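Long-range contact in mandelate racemase/muconate lactonizing enzyme-like protein (Rubrobacter xylanophilus DSM 9941, PDB 2QQ6), which binds magnesium in an enolase-superfamily barrel and may act as a lyase, though its substrate is not established: residues 167-172 with 214-219. Residues are numbered along the deposited sequence; the frame is centred on the assembly and turned at random.
Sequences AIKLDV and AIDMHG. With MG (magnesium ion), chain D.
Neighbouring parallel strands of the enolase-superfamily TIM barrel, 167-171 and 212-216, meet here at the magnesium site, joined by a beta-alpha-beta crossover through helix 190-207. Ala214 N donates to Ile168 O and Leu170 N to Ala214 O, and Asp216 N closes on Leu170 O at 2.7 Å; just past the end of strand 167-171, Val172 N bonds only weakly to Asp216 O. This register places Lys169, Asp171, Ala214 and Asp216 on the face lining the barrel interior, while Leu170 and Ile215 face helix 190-207. On that outer side CG2 of Val172 and CG2 of Ile215 touch at 3.6 Å, their side chains crossing at about a right angle. Inside, with chi1 at -178° turning CG opposite the backbone N, the extended chain of Lys169 carries CE past Asp216 OD2 at 3.6 Å, and NZ forms a salt bridge with Glu242. Glu242 and Glu268 complete the protein ligands of the magnesium ion. Asp171, hydrogen-bonded through OD2 to His139, lies obliquely against the His218 imidazole, whose ND1 is hydrogen-bonded to Asp173. The Asp216 carboxylate divides its work: OD2 binds magnesium, and OD1 accepts from His218 N at 2.6 Å in an Asx turn, approached from above the carboxylate plane.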
# COMPACT_ATOMS: atom_id res chain seq x y z
N ALA B 167 1.36 24.39 -21.37
CA ALA B 167 0.58 23.28 -20.83
C ALA B 167 0.20 23.64 -19.39
O ALA B 167 1.06 23.74 -18.51
CB ALA B 167 1.39 22.01 -20.88
N ILE B 168 -1.09 23.81 -19.15
CA ILE B 168 -1.60 24.18 -17.84
C ILE B 168 -2.49 23.12 -17.20
O ILE B 168 -3.23 22.44 -17.90
CB ILE B 168 -2.40 25.50 -17.98
CG1 ILE B 168 -1.47 26.69 -17.78
CG2 ILE B 168 -3.56 25.55 -17.01
CD1 ILE B 168 -0.24 26.67 -18.66
N LYS B 169 -2.42 22.99 -15.87
CA LYS B 169 -3.28 22.04 -15.16
C LYS B 169 -4.14 22.77 -14.12
O LYS B 169 -3.65 23.63 -13.40
CB LYS B 169 -2.45 20.96 -14.45
CG LYS B 169 -3.29 19.91 -13.71
CD LYS B 169 -2.38 18.94 -12.95
CE LYS B 169 -3.10 17.66 -12.52
NZ LYS B 169 -2.14 16.59 -12.07
N LEU B 170 -5.42 22.39 -14.05
CA LEU B 170 -6.37 23.03 -13.14
C LEU B 170 -7.34 22.12 -12.38
O LEU B 170 -7.74 21.07 -12.89
CB LEU B 170 -7.19 24.05 -13.92
CG LEU B 170 -6.81 25.48 -13.60
CD1 LEU B 170 -7.17 26.38 -14.76
CD2 LEU B 170 -7.50 25.90 -12.29
N ASP B 171 -7.71 22.55 -11.18
CA ASP B 171 -8.64 21.80 -10.34
C ASP B 171 -10.05 22.32 -10.49
O ASP B 171 -10.25 23.46 -10.87
CB ASP B 171 -8.28 21.90 -8.86
CG ASP B 171 -6.94 21.29 -8.54
OD1 ASP B 171 -6.52 20.37 -9.27
OD2 ASP B 171 -6.33 21.72 -7.54
N VAL B 172 -11.03 21.48 -10.15
CA VAL B 172 -12.43 21.88 -10.25
C VAL B 172 -13.32 21.20 -9.20
O VAL B 172 -14.54 21.14 -9.36
CB VAL B 172 -13.02 21.59 -11.66
CG1 VAL B 172 -12.26 22.37 -12.70
CG2 VAL B 172 -12.96 20.11 -11.96
N ALA B 214 -5.29 20.86 -19.05
CA ALA B 214 -5.84 19.64 -18.48
C ALA B 214 -6.48 19.99 -17.14
O ALA B 214 -6.08 20.96 -16.50
CB ALA B 214 -4.73 18.60 -18.29
N ILE B 215 -7.46 19.19 -16.74
CA ILE B 215 -8.24 19.41 -15.51
C ILE B 215 -8.32 18.20 -14.57
O ILE B 215 -8.66 17.09 -14.99
CB ILE B 215 -9.66 19.85 -15.90
CG1 ILE B 215 -9.58 21.23 -16.55
CG2 ILE B 215 -10.59 19.81 -14.69
CD1 ILE B 215 -10.91 21.74 -17.09
N ASP B 216 -8.04 18.43 -13.29
CA ASP B 216 -8.05 17.37 -12.28
C ASP B 216 -9.33 17.42 -11.46
O ASP B 216 -9.78 18.50 -11.07
CB ASP B 216 -6.85 17.53 -11.34
CG ASP B 216 -6.53 16.26 -10.55
OD1 ASP B 216 -7.43 15.42 -10.31
OD2 ASP B 216 -5.36 16.12 -10.15
N MSE B 217 -9.90 16.25 -11.20
CA MSE B 217 -11.11 16.14 -10.38
C MSE B 217 -10.81 15.47 -9.05
O MSE B 217 -11.71 15.23 -8.25
CB MSE B 217 -12.18 15.36 -11.12
CG MSE B 217 -12.70 16.02 -12.38
SE MSE B 217 -14.41 15.23 -13.05
CE MSE B 217 -13.73 14.24 -14.56
N HIS B 218 -9.54 15.15 -8.83
CA HIS B 218 -9.09 14.50 -7.61
C HIS B 218 -9.95 13.32 -7.18
O HIS B 218 -10.11 13.06 -6.00
CB HIS B 218 -8.99 15.54 -6.49
CG HIS B 218 -7.83 16.47 -6.66
ND1 HIS B 218 -7.97 17.84 -6.68
CD2 HIS B 218 -6.52 16.22 -6.91
CE1 HIS B 218 -6.80 18.39 -6.94
NE2 HIS B 218 -5.90 17.43 -7.09
N GLY B 219 -10.50 12.63 -8.18
CA GLY B 219 -11.36 11.46 -8.00
C GLY B 219 -12.27 11.48 -6.79
O GLY B 219 -12.03 10.78 -5.82
MG MG D . -3.57 14.90 -9.53